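Local structure of acetyltransferase, GNAT family (3FBU) at residues Met31-Glu36 with Pro126-Ser131; His22-Asp27 with Val70-Phe75; Arg133-Ile138 with Tyr160-Leu165. The protein binds coenzyme A and, as a GNAT-family acetyltransferase, probably transfers the acetyl group of acetyl-CoA to an acceptor substrate. All coordinates share one frame; numbering follows the deposited sequence.

Contact 1: residues Met31-Glu36 with Pro126-Ser131; sequences MKYIPE and PENTPS. With COA (coenzyme A), chain C.
The ring of Y33 lies almost flat against the side chain of N128, and that overlap is the heart of the contact. Ring and amide planes are only 19° apart, and the two side chains run alongside each other, pointing in opposite senses. N128 CB sits over one face, displaced toward the rim, in a CH-pi contact 4.0 Å from the centroid of the Y33 ring. Further along, the amide N128 ND2 comes within 3.3 Å of Y33 CD2. The other face of the ring is backed by K32 CG, over its centre, so the phenol is sandwiched between aliphatic carbons. Its hydroxyl end is met by E127, whose CB packs 3.3 Å from Y33 OH.

N128 holds its amide out to the cofactor because CG is anti to the backbone N (chi1 -165°). From there ND2 donates a hydrogen bond of 2.9 Å to O5P of coenzyme A, in the pantetheine arm, with an N-H...acceptor angle of 152°. The same O5P lies at the edge of the Y33 ring, so Y33 flanks both the N128 amide and the coenzyme carbonyl that the amide holds.

Y33 belongs to a type I turn, M31 to I34, in the loop between helices 18-25 and 41-50. N128 is the N-cap residue of helix 129-137, a short loop after strand 119-124, and neighbouring P126 leans on strand 155-165.

Contact 2: residues His22-Asp27 with Val70-Phe75; sequences HEYTSD and VGHIVF
The last turn of helix 18-25 packs against strand 68-79, and the backbones come closest at Y24 and G71, whose CA atoms are 8.0 Å apart. Y24 spans that gap, meeting H72 in a hydrogen bond of 2.8 Å between Y24 OH and H72 ND1; either atom could be the donor. Each group lies at the edge of the other's ring, near its plane; neither ring lies over the other's face, and their planes are 30° apart. H72 reaches the phenol through its first torsion: chi1 of 71° sets CG between the backbone N and the carbonyl carbon, turning the imidazole toward the helix. Y24 OH also rests on the backbone just before H72, 3.2 Å from G71 C, while Y24 CE2 packs 3.8 Å from G71 CA, where the glycine presents no side chain.

This is a helix of the N-terminal part of the GNAT fold laid on the central sheet, and the bond pairs two polar groups in a buried place. V89 of the adjacent strand 83-90 touches both Y24 and H72, and F47 of helix 41-50 meets the imidazole ring. At the helix end, H22 O accepts from both S26 N and S26 OG, the latter at 2.6 Å.

Contact 3: residues Arg133-Ile138 with Tyr160-Leu165; sequences RVMEKI and YYYAIL. With COA (coenzyme A), chain C.
Y162 projects from strand 155-165 onto M135 and E136 of helix 129-137, a helix-on-sheet contact in the C-terminal half of the GNAT fold. M135 makes a Met-aromatic contact. Its CB lies over one face of the Y162 ring, offset toward the rim, and chi1 of -64° and chi2 of 172° bring SD to the CD1 side of the ring, where it approaches obliquely. M135 SD ends 3.3 Å from Y162 CD1, with the two side chains crossing at about a right angle.

E136, extended beyond CG, runs out to the phenol end of the ring. There Y162 OH donates a hydrogen bond to E136 OE2 at 3.2 Å, arriving 39° above the carboxylate plane. The hydroxyl's main polar partner is R142 NE of strand 141-152; it thus links that arginine to the glutamate. Further along the strand, I164 CD1 packs 3.9 Å from I138 O.

The other carboxylate oxygen faces the cofactor side. E136 OE1 uses its anti lone pair to take a 3.0 Å salt-bridge hydrogen bond from R133 NH1, one turn earlier, almost in the guanidinium plane. Bends at chi2 and chi3 fold the arginine so that NH1 meets E136 and NH2 the coenzyme. K137 NZ forms a hydrogen bond with O9A of the coenzyme A 3'-phosphate at 3.1 Å, and R133 NH2 donates to O7A of the same phosphate at 2.8 Å.

Contacts 1 and 3 share helix 129-137: contact 1 uses its N-terminal end beside the pantetheine arm, contact 3 its later turns beside the 3'-phosphate. Together they place one helix along much of the coenzyme A. Their centres are about 15 Å apart, and they touch where P126 CA packs on the Y160 ring. The centres of contacts 1 and 2 are about 13 Å apart, and they touch through M31 against the end of helix 18-25; along the chain their segments alternate. Contact 3 follows both in sequence. Contacts 2 and 3, with centres about 20 Å apart, reach the same mixed sheet through strands 68-79 and 155-165, with strands 83-90 and 119-124 between those two, the former binding the coenzyme through W88 and F90.

Contact 1: residues Met31-Glu36 with Pro126-Ser131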
loop_
_atom_site.group_PDB
_atom_site.type_symbol
_atom_site.label_atom_id
_atom_site.label_comp_id
_atom_site.label_asym_id
_atom_site.label_seq_id
_atom_site.Cartn_x
_atom_site.Cartn_y
_atom_site.Cartn_z
ATOM N N MET A 31 -7.954 -8.899 -7.842
ATOM C CA MET A 31 -8.374 -10.276 -7.580
ATOM C C MET A 31 -7.208 -11.231 -7.239
ATOM O O MET A 31 -7.407 -12.430 -7.145
ATOM C CB MET A 31 -9.202 -10.795 -8.770
ATOM C CG MET A 31 -10.393 -9.890 -9.123
ATOM S SD MET A 31 -11.723 -9.868 -7.868
ATOM C CE MET A 31 -12.715 -11.252 -8.377
ATOM N N LYS A 32 -6.027 -10.673 -6.999
ATOM C CA LYS A 32 -4.822 -11.428 -6.585
ATOM C C LYS A 32 -5.083 -12.426 -5.448
ATOM O O LYS A 32 -4.655 -13.581 -5.527
ATOM C CB LYS A 32 -3.733 -10.420 -6.180
ATOM C CG LYS A 32 -2.618 -10.937 -5.267
ATOM C CD LYS A 32 -1.412 -11.394 -6.033
ATOM C CE LYS A 32 -0.263 -11.761 -5.085
ATOM N NZ LYS A 32 0.796 -12.491 -5.831
ATOM N N TYR A 33 -5.786 -11.997 -4.405
ATOM C CA TYR A 33 -6.048 -12.864 -3.252
ATOM C C TYR A 33 -7.397 -13.495 -3.254
ATOM O O TYR A 33 -7.778 -14.117 -2.318
ATOM C CB TYR A 33 -5.844 -12.122 -1.945
ATOM C CG TYR A 33 -4.478 -11.621 -1.750
ATOM C CD1 TYR A 33 -3.450 -12.476 -1.427
ATOM C CD2 TYR A 33 -4.189 -10.294 -1.898
ATOM C CE1 TYR A 33 -2.192 -12.013 -1.250
ATOM C CE2 TYR A 33 -2.946 -9.838 -1.718
ATOM C CZ TYR A 33 -1.954 -10.699 -1.412
ATOM O OH TYR A 33 -0.723 -10.232 -1.246
ATOM N N ILE A 34 -8.144 -13.303 -4.308
ATOM C CA ILE A 34 -9.451 -13.864 -4.394
ATOM C C ILE A 34 -9.248 -15.221 -5.057
ATOM O O ILE A 34 -8.560 -15.323 -6.029
ATOM C CB ILE A 34 -10.379 -13.045 -5.281
ATOM C CG1 ILE A 34 -10.540 -11.596 -4.828
ATOM C CG2 ILE A 34 -11.690 -13.677 -5.394
ATOM C CD1 ILE A 34 -10.614 -11.353 -3.448
ATOM N N PRO A 35 -9.791 -16.264 -4.470
ATOM C CA PRO A 35 -9.572 -17.599 -5.016
ATOM C C PRO A 35 -9.814 -17.683 -6.538
ATOM O O PRO A 35 -8.945 -18.134 -7.222
ATOM C CB PRO A 35 -10.545 -18.460 -4.217
ATOM C CG PRO A 35 -10.746 -17.757 -2.970
ATOM C CD PRO A 35 -10.690 -16.306 -3.307
ATOM N N GLU A 36 -10.940 -17.204 -7.052
ATOM C CA GLU A 36 -11.202 -17.280 -8.512
ATOM C C GLU A 36 -10.129 -16.616 -9.409
ATOM O O GLU A 36 -9.888 -17.042 -10.556
ATOM C CB GLU A 36 -12.584 -16.697 -8.847
ATOM C CG GLU A 36 -13.650 -17.760 -9.205
ATOM C CD GLU A 36 -15.090 -17.265 -9.034
ATOM O OE1 GLU A 36 -15.369 -16.630 -7.983
ATOM O OE2 GLU A 36 -15.943 -17.534 -9.930
ATOM N N PRO A 126 -1.478 -12.764 5.114
ATOM C CA PRO A 126 -0.656 -11.766 5.836
ATOM C C PRO A 126 -0.030 -10.714 4.927
ATOM O O PRO A 126 0.205 -9.604 5.371
ATOM C CB PRO A 126 0.418 -12.624 6.516
ATOM C CG PRO A 126 -0.266 -13.965 6.699
ATOM C CD PRO A 126 -1.006 -14.139 5.396
ATOM N N GLU A 127 0.168 -11.076 3.668
ATOM C CA GLU A 127 0.706 -10.183 2.654
ATOM C C GLU A 127 -0.313 -9.101 2.247
ATOM O O GLU A 127 0.064 -8.090 1.636
ATOM C CB GLU A 127 1.104 -10.998 1.420
ATOM C CG GLU A 127 2.257 -11.995 1.622
ATOM C CD GLU A 127 1.859 -13.301 2.337
ATOM O OE1 GLU A 127 0.642 -13.627 2.440
ATOM O OE2 GLU A 127 2.799 -14.016 2.795
ATOM N N ASN A 128 -1.594 -9.316 2.566
ATOM C CA ASN A 128 -2.659 -8.433 2.124
ATOM C C ASN A 128 -2.911 -7.334 3.143
ATOM O O ASN A 128 -3.946 -7.307 3.824
ATOM C CB ASN A 128 -3.947 -9.241 1.815
ATOM C CG ASN A 128 -4.966 -8.432 1.001
ATOM O OD1 ASN A 128 -4.790 -7.235 0.787
ATOM N ND2 ASN A 128 -6.038 -9.084 0.571
ATOM N N THR A 129 -1.953 -6.412 3.219
ATOM C CA THR A 129 -1.920 -5.423 4.282
ATOM C C THR A 129 -3.184 -4.577 4.382
ATOM O O THR A 129 -3.697 -4.391 5.472
ATOM C CB THR A 129 -0.697 -4.480 4.158
ATOM O OG1 THR A 129 0.449 -5.237 3.785
ATOM C CG2 THR A 129 -0.464 -3.800 5.481
ATOM N N PRO A 130 -3.696 -4.064 3.255
ATOM C CA PRO A 130 -4.884 -3.227 3.422
ATOM C C PRO A 130 -6.092 -3.980 3.960
ATOM O O PRO A 130 -6.917 -3.389 4.649
ATOM C CB PRO A 130 -5.188 -2.720 2.012
ATOM C CG PRO A 130 -4.245 -3.285 1.148
ATOM C CD PRO A 130 -3.290 -4.155 1.843
ATOM N N SER A 131 -6.179 -5.278 3.651
ATOM C CA SER A 131 -7.311 -6.077 4.122
ATOM C C SER A 131 -7.280 -6.229 5.637
ATOM O O SER A 131 -8.279 -5.951 6.310
ATOM C CB SER A 131 -7.358 -7.444 3.444
ATOM O OG SER A 131 -8.642 -8.026 3.672
HETATM N N1A COA C . 0.597 -0.970 3.160
HETATM C C2A COA C . 0.156 -0.626 4.412
HETATM N N3A COA C . -1.092 -0.089 4.579
HETATM C C4A COA C . -1.887 0.087 3.489
HETATM C C5A COA C . -1.462 -0.258 2.217
HETATM C C6A COA C . -0.197 -0.816 2.050
HETATM N N6A COA C . 0.241 -1.190 0.846
HETATM N N7A COA C . -2.452 0.032 1.362
HETATM C C8A COA C . -3.486 0.561 2.045
HETATM N N9A COA C . -3.142 0.606 3.372
HETATM C C1B COA C . -3.974 0.957 4.529
HETATM C C2B COA C . -4.568 2.365 4.443
HETATM O O2B COA C . -3.650 3.361 4.877
HETATM C C3B COA C . -5.758 2.194 5.362
HETATM O O3B COA C . -5.365 2.327 6.718
HETATM P P3B COA C . -5.414 3.725 7.535
HETATM O O7A COA C . -5.261 3.483 9.001
HETATM O O8A COA C . -4.317 4.601 6.988
HETATM O O9A COA C . -6.773 4.331 7.257
HETATM C C4B COA C . -6.211 0.749 5.101
HETATM O O4B COA C . -5.080 0.069 4.627
HETATM C C5B COA C . -7.314 0.649 4.054
HETATM O O5B COA C . -8.486 1.194 4.628
HETATM P P1A COA C . -9.694 1.689 3.703
HETATM O O1A COA C . -9.318 3.014 3.062
HETATM O O2A COA C . -10.933 1.752 4.507
HETATM O O3A COA C . -9.796 0.491 2.639
HETATM P P2A COA C . -10.073 0.632 1.055
HETATM O O4A COA C . -11.341 1.424 0.847
HETATM O O5A COA C . -8.815 1.194 0.383
HETATM O O6A COA C . -10.270 -0.922 0.658
HETATM C CBP COA C . -9.637 -3.204 0.348
HETATM C CCP COA C . -9.487 -1.961 1.226
HETATM C CDP COA C . -11.153 -3.446 0.230
HETATM C CEP COA C . -8.895 -4.301 1.112
HETATM C CAP COA C . -8.994 -2.949 -1.041
HETATM O OAP COA C . -7.586 -2.796 -0.941
HETATM C C9P COA C . -9.223 -4.071 -2.008
HETATM O O9P COA C . -10.433 -4.185 -2.650
HETATM N N8P COA C . -8.288 -5.011 -2.176
HETATM C C7P COA C . -8.402 -6.016 -3.232
HETATM C C6P COA C . -9.407 -7.109 -2.914
HETATM C C5P COA C . -9.019 -7.882 -1.654
HETATM O O5P COA C . -7.886 -8.390 -1.496
HETATM N N4P COA C . -9.980 -8.011 -0.763
HETATM C C3P COA C . -9.731 -8.611 0.554
HETATM C C2P COA C . -9.741 -10.124 0.563
HETATM S S1P COA C . -9.624 -10.756 2.265
#

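Contact 2: residues His22-Asp27 with Val70-Phe75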
loop_
_atom_site.group_PDB
_atom_site.type_symbol
_atom_site.label_atom_id
_atom_site.label_comp_id
_atom_site.label_asym_id
_atom_site.label_seq_id
_atom_site.Cartn_x
_atom_site.Cartn_y
_atom_site.Cartn_z
ATOM N N HIS A 22 -17.678 -5.301 -12.816
ATOM C CA HIS A 22 -16.675 -5.845 -13.720
ATOM C C HIS A 22 -15.407 -4.975 -13.821
ATOM O O HIS A 22 -14.288 -5.466 -14.033
ATOM C CB HIS A 22 -17.286 -6.137 -15.085
ATOM C CG HIS A 22 -16.407 -6.975 -15.944
ATOM N ND1 HIS A 22 -16.165 -8.302 -15.669
ATOM C CD2 HIS A 22 -15.674 -6.672 -17.044
ATOM C CE1 HIS A 22 -15.330 -8.783 -16.572
ATOM N NE2 HIS A 22 -15.018 -7.819 -17.421
ATOM N N GLU A 23 -15.560 -3.680 -13.619
ATOM C CA GLU A 23 -14.434 -2.764 -13.670
ATOM C C GLU A 23 -13.304 -3.213 -12.721
ATOM O O GLU A 23 -12.119 -3.027 -13.012
ATOM C CB GLU A 23 -14.930 -1.346 -13.338
ATOM C CG GLU A 23 -13.873 -0.267 -13.423
ATOM C CD GLU A 23 -14.451 1.121 -13.129
ATOM O OE1 GLU A 23 -15.667 1.204 -12.825
ATOM O OE2 GLU A 23 -13.695 2.112 -13.213
ATOM N N TYR A 24 -13.667 -3.810 -11.583
ATOM C CA TYR A 24 -12.663 -4.305 -10.629
ATOM C C TYR A 24 -12.515 -5.832 -10.583
ATOM O O TYR A 24 -11.433 -6.320 -10.317
ATOM C CB TYR A 24 -12.871 -3.712 -9.227
ATOM C CG TYR A 24 -14.197 -3.977 -8.537
ATOM C CD1 TYR A 24 -14.382 -5.112 -7.741
ATOM C CD2 TYR A 24 -15.241 -3.040 -8.600
ATOM C CE1 TYR A 24 -15.615 -5.360 -7.093
ATOM C CE2 TYR A 24 -16.460 -3.261 -7.940
ATOM C CZ TYR A 24 -16.647 -4.408 -7.182
ATOM O OH TYR A 24 -17.859 -4.603 -6.535
ATOM N N THR A 25 -13.573 -6.589 -10.847
ATOM C CA THR A 25 -13.439 -8.040 -10.846
ATOM C C THR A 25 -12.623 -8.582 -12.041
ATOM O O THR A 25 -12.143 -9.713 -12.001
ATOM C CB THR A 25 -14.784 -8.773 -10.726
ATOM O OG1 THR A 25 -15.642 -8.396 -11.804
ATOM C CG2 THR A 25 -15.437 -8.496 -9.366
ATOM N N SER A 26 -12.463 -7.764 -13.083
ATOM C CA SER A 26 -11.578 -8.083 -14.209
ATOM C C SER A 26 -10.128 -7.657 -13.975
ATOM O O SER A 26 -9.253 -7.879 -14.834
ATOM C CB SER A 26 -12.126 -7.406 -15.474
ATOM O OG SER A 26 -12.113 -5.994 -15.367
ATOM N N ASP A 27 -9.865 -7.000 -12.853
ATOM C CA ASP A 27 -8.556 -6.400 -12.581
ATOM C C ASP A 27 -7.719 -7.408 -11.797
ATOM O O ASP A 27 -8.117 -7.874 -10.719
ATOM C CB ASP A 27 -8.760 -5.098 -11.805
ATOM C CG ASP A 27 -7.462 -4.323 -11.553
ATOM O OD1 ASP A 27 -6.391 -4.947 -11.347
ATOM O OD2 ASP A 27 -7.534 -3.073 -11.513
ATOM N N VAL A 70 -18.748 1.519 -5.903
ATOM C CA VAL A 70 -17.328 1.544 -5.692
ATOM C C VAL A 70 -16.777 0.206 -5.202
ATOM O O VAL A 70 -15.571 0.025 -5.119
ATOM C CB VAL A 70 -16.956 2.681 -4.707
ATOM C CG1 VAL A 70 -17.360 4.038 -5.336
ATOM C CG2 VAL A 70 -17.610 2.498 -3.323
ATOM N N GLY A 71 -17.658 -0.726 -4.873
ATOM C CA GLY A 71 -17.205 -2.043 -4.434
ATOM C C GLY A 71 -18.351 -2.858 -3.893
ATOM O O GLY A 71 -19.519 -2.509 -4.058
ATOM N N HIS A 72 -18.017 -3.995 -3.297
ATOM C CA HIS A 72 -19.015 -4.777 -2.602
ATOM C C HIS A 72 -18.494 -5.363 -1.280
ATOM O O HIS A 72 -17.283 -5.560 -1.068
ATOM C CB HIS A 72 -19.631 -5.855 -3.524
ATOM C CG HIS A 72 -18.713 -6.993 -3.878
ATOM N ND1 HIS A 72 -17.971 -7.014 -5.044
ATOM C CD2 HIS A 72 -18.442 -8.167 -3.240
ATOM C CE1 HIS A 72 -17.269 -8.132 -5.100
ATOM N NE2 HIS A 72 -17.527 -8.848 -4.019
ATOM N N ILE A 73 -19.447 -5.562 -0.381
ATOM C CA ILE A 73 -19.228 -6.242 0.888
ATOM C C ILE A 73 -19.697 -7.690 0.767
ATOM O O ILE A 73 -20.805 -7.977 0.255
ATOM C CB ILE A 73 -20.006 -5.527 2.036
ATOM C CG1 ILE A 73 -19.336 -4.185 2.406
ATOM C CG2 ILE A 73 -20.160 -6.456 3.251
ATOM C CD1 ILE A 73 -17.976 -4.280 3.117
ATOM N N VAL A 74 -18.838 -8.584 1.248
ATOM C CA VAL A 74 -19.144 -9.993 1.395
ATOM C C VAL A 74 -19.691 -10.176 2.814
ATOM O O VAL A 74 -19.058 -9.760 3.774
ATOM C CB VAL A 74 -17.893 -10.855 1.174
ATOM C CG1 VAL A 74 -18.240 -12.323 1.170
ATOM C CG2 VAL A 74 -17.174 -10.483 -0.149
ATOM N N PHE A 75 -20.880 -10.765 2.936
ATOM C CA PHE A 75 -21.475 -10.994 4.274
ATOM C C PHE A 75 -22.445 -12.182 4.239
ATOM O O PHE A 75 -23.482 -12.109 3.607
ATOM C CB PHE A 75 -22.143 -9.718 4.777
ATOM C CG PHE A 75 -22.460 -9.722 6.247
ATOM C CD1 PHE A 75 -21.465 -9.895 7.193
ATOM C CD2 PHE A 75 -23.757 -9.544 6.676
ATOM C CE1 PHE A 75 -21.748 -9.862 8.544
ATOM C CE2 PHE A 75 -24.042 -9.512 8.044
ATOM C CZ PHE A 75 -23.030 -9.688 8.961
#

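Contact 3: residues Arg133-Ile138 with Tyr160-Leu165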
loop_
_atom_site.group_PDB
_atom_site.type_symbol
_atom_site.label_atom_id
_atom_site.label_comp_id
_atom_site.label_asym_id
_atom_site.label_seq_id
_atom_site.Cartn_x
_atom_site.Cartn_y
_atom_site.Cartn_z
ATOM N N ARG A 133 -5.731 -4.350 7.679
ATOM C CA ARG A 133 -5.914 -3.033 8.257
ATOM C C ARG A 133 -7.378 -2.645 8.372
ATOM O O ARG A 133 -7.776 -2.074 9.374
ATOM C CB ARG A 133 -5.082 -1.976 7.534
ATOM C CG ARG A 133 -3.618 -1.990 7.973
ATOM C CD ARG A 133 -3.468 -1.552 9.446
ATOM N NE ARG A 133 -4.033 -0.225 9.693
ATOM C CZ ARG A 133 -4.652 0.187 10.804
ATOM N NH1 ARG A 133 -4.889 -0.631 11.814
ATOM N NH2 ARG A 133 -5.092 1.436 10.887
ATOM N N VAL A 134 -8.201 -2.982 7.389
ATOM C CA VAL A 134 -9.638 -2.768 7.550
ATOM C C VAL A 134 -10.153 -3.534 8.779
ATOM O O VAL A 134 -10.902 -3.003 9.606
ATOM C CB VAL A 134 -10.404 -3.178 6.315
ATOM C CG1 VAL A 134 -11.918 -3.091 6.595
ATOM C CG2 VAL A 134 -10.008 -2.318 5.133
ATOM N N MET A 135 -9.728 -4.788 8.913
ATOM C CA MET A 135 -10.191 -5.619 10.029
ATOM C C MET A 135 -9.879 -4.953 11.367
ATOM O O MET A 135 -10.744 -4.865 12.250
ATOM C CB MET A 135 -9.562 -7.023 9.965
ATOM C CG MET A 135 -9.979 -7.839 8.719
ATOM S SD MET A 135 -9.077 -9.414 8.492
ATOM C CE MET A 135 -9.572 -9.649 6.806
ATOM N N GLU A 136 -8.665 -4.448 11.494
ATOM C CA GLU A 136 -8.243 -3.804 12.730
ATOM C C GLU A 136 -9.019 -2.510 12.983
ATOM O O GLU A 136 -9.503 -2.279 14.089
ATOM C CB GLU A 136 -6.741 -3.509 12.660
ATOM C CG GLU A 136 -5.889 -4.806 12.657
ATOM C CD GLU A 136 -4.390 -4.595 12.575
ATOM O OE1 GLU A 136 -3.925 -3.496 12.158
ATOM O OE2 GLU A 136 -3.681 -5.598 12.856
ATOM N N LYS A 137 -9.157 -1.703 11.949
ATOM C CA LYS A 137 -9.829 -0.399 12.044
ATOM C C LYS A 137 -11.267 -0.526 12.525
ATOM O O LYS A 137 -11.791 0.355 13.247
ATOM C CB LYS A 137 -9.816 0.303 10.678
ATOM C CG LYS A 137 -8.430 0.751 10.209
ATOM C CD LYS A 137 -8.390 1.029 8.712
ATOM C CE LYS A 137 -9.162 2.308 8.292
ATOM N NZ LYS A 137 -8.975 3.440 9.222
ATOM N N ILE A 138 -11.947 -1.603 12.131
ATOM C CA ILE A 138 -13.334 -1.774 12.501
ATOM C C ILE A 138 -13.517 -2.536 13.825
ATOM O O ILE A 138 -14.643 -2.794 14.245
ATOM C CB ILE A 138 -14.167 -2.429 11.323
ATOM C CG1 ILE A 138 -13.751 -3.881 11.070
ATOM C CG2 ILE A 138 -14.093 -1.548 10.062
ATOM C CD1 ILE A 138 -14.429 -4.514 9.873
ATOM N N TYR A 160 -4.405 -15.126 8.071
ATOM C CA TYR A 160 -4.783 -14.527 9.361
ATOM C C TYR A 160 -6.270 -14.670 9.550
ATOM O O TYR A 160 -7.031 -14.527 8.597
ATOM C CB TYR A 160 -4.496 -13.034 9.381
ATOM C CG TYR A 160 -3.057 -12.593 9.537
ATOM C CD1 TYR A 160 -2.133 -13.325 10.253
ATOM C CD2 TYR A 160 -2.659 -11.365 9.017
ATOM C CE1 TYR A 160 -0.822 -12.875 10.406
ATOM C CE2 TYR A 160 -1.382 -10.901 9.187
ATOM C CZ TYR A 160 -0.463 -11.658 9.866
ATOM O OH TYR A 160 0.815 -11.170 10.019
ATOM N N TYR A 161 -6.682 -14.900 10.793
ATOM C CA TYR A 161 -8.069 -15.018 11.151
ATOM C C TYR A 161 -8.396 -13.964 12.217
ATOM O O TYR A 161 -7.768 -13.924 13.281
ATOM C CB TYR A 161 -8.263 -16.402 11.724
ATOM C CG TYR A 161 -9.650 -16.860 11.953
ATOM C CD1 TYR A 161 -10.227 -17.839 11.149
ATOM C CD2 TYR A 161 -10.401 -16.360 13.040
ATOM C CE1 TYR A 161 -11.502 -18.305 11.426
ATOM C CE2 TYR A 161 -11.657 -16.812 13.300
ATOM C CZ TYR A 161 -12.201 -17.792 12.492
ATOM O OH TYR A 161 -13.479 -18.218 12.804
ATOM N N TYR A 162 -9.358 -13.129 11.892
ATOM C CA TYR A 162 -9.841 -12.067 12.769
ATOM C C TYR A 162 -11.274 -12.314 13.191
ATOM O O TYR A 162 -12.052 -12.948 12.460
ATOM C CB TYR A 162 -9.769 -10.723 12.033
ATOM C CG TYR A 162 -8.409 -10.099 11.989
ATOM C CD1 TYR A 162 -7.434 -10.588 11.134
ATOM C CD2 TYR A 162 -8.065 -9.035 12.835
ATOM C CE1 TYR A 162 -6.199 -10.022 11.089
ATOM C CE2 TYR A 162 -6.810 -8.471 12.784
ATOM C CZ TYR A 162 -5.881 -8.978 11.909
ATOM O OH TYR A 162 -4.605 -8.468 11.807
ATOM N N ALA A 163 -11.654 -11.792 14.368
ATOM C CA ALA A 163 -13.005 -11.952 14.860
ATOM C C ALA A 163 -13.433 -10.756 15.709
ATOM O O ALA A 163 -12.598 -10.077 16.334
ATOM C CB ALA A 163 -13.144 -13.235 15.689
ATOM N N ILE A 164 -14.739 -10.550 15.734
ATOM C CA ILE A 164 -15.351 -9.589 16.661
ATOM C C ILE A 164 -16.619 -10.171 17.238
ATOM O O ILE A 164 -17.389 -10.864 16.549
ATOM C CB ILE A 164 -15.554 -8.229 15.983
ATOM C CG1 ILE A 164 -15.992 -7.163 17.001
ATOM C CG2 ILE A 164 -16.582 -8.321 14.789
ATOM C CD1 ILE A 164 -15.977 -5.704 16.401
ATOM N N LEU A 165 -16.823 -9.896 18.526
ATOM C CA LEU A 165 -17.962 -10.394 19.276
ATOM C C LEU A 165 -19.026 -9.309 19.513
ATOM O O LEU A 165 -18.708 -8.119 19.494
ATOM C CB LEU A 165 -17.486 -10.936 20.604
ATOM C CG LEU A 165 -16.726 -12.271 20.580
ATOM C CD1 LEU A 165 -15.946 -12.477 21.862
ATOM C CD2 LEU A 165 -17.700 -13.424 20.342
HETATM N N1A COA C . 0.597 -0.970 3.160
HETATM C C2A COA C . 0.156 -0.626 4.412
HETATM N N3A COA C . -1.092 -0.089 4.579
HETATM C C4A COA C . -1.887 0.087 3.489
HETATM C C5A COA C . -1.462 -0.258 2.217
HETATM C C6A COA C . -0.197 -0.816 2.050
HETATM N N6A COA C . 0.241 -1.190 0.846
HETATM N N7A COA C . -2.452 0.032 1.362
HETATM C C8A COA C . -3.486 0.561 2.045
HETATM N N9A COA C . -3.142 0.606 3.372
HETATM C C1B COA C . -3.974 0.957 4.529
HETATM C C2B COA C . -4.568 2.365 4.443
HETATM O O2B COA C . -3.650 3.361 4.877
HETATM C C3B COA C . -5.758 2.194 5.362
HETATM O O3B COA C . -5.365 2.327 6.718
HETATM P P3B COA C . -5.414 3.725 7.535
HETATM O O7A COA C . -5.261 3.483 9.001
HETATM O O8A COA C . -4.317 4.601 6.988
HETATM O O9A COA C . -6.773 4.331 7.257
HETATM C C4B COA C . -6.211 0.749 5.101
HETATM O O4B COA C . -5.080 0.069 4.627
HETATM C C5B COA C . -7.314 0.649 4.054
HETATM O O5B COA C . -8.486 1.194 4.628
HETATM P P1A COA C . -9.694 1.689 3.703
HETATM O O1A COA C . -9.318 3.014 3.062
HETATM O O2A COA C . -10.933 1.752 4.507
HETATM O O3A COA C . -9.796 0.491 2.639
HETATM P P2A COA C . -10.073 0.632 1.055
HETATM O O4A COA C . -11.341 1.424 0.847
HETATM O O5A COA C . -8.815 1.194 0.383
HETATM O O6A COA C . -10.270 -0.922 0.658
HETATM C CBP COA C . -9.637 -3.204 0.348
HETATM C CCP COA C . -9.487 -1.961 1.226
HETATM C CDP COA C . -11.153 -3.446 0.230
HETATM C CEP COA C . -8.895 -4.301 1.112
HETATM C CAP COA C . -8.994 -2.949 -1.041
HETATM O OAP COA C . -7.586 -2.796 -0.941
HETATM C C9P COA C . -9.223 -4.071 -2.008
HETATM O O9P COA C . -10.433 -4.185 -2.650
HETATM N N8P COA C . -8.288 -5.011 -2.176
HETATM C C7P COA C . -8.402 -6.016 -3.232
HETATM C C6P COA C . -9.407 -7.109 -2.914
HETATM C C5P COA C . -9.019 -7.882 -1.654
HETATM O O5P COA C . -7.886 -8.390 -1.496
HETATM N N4P COA C . -9.980 -8.011 -0.763
HETATM C C3P COA C . -9.731 -8.611 0.554
HETATM C C2P COA C . -9.741 -10.124 0.563
HETATM S S1P COA C . -9.624 -10.756 2.265
#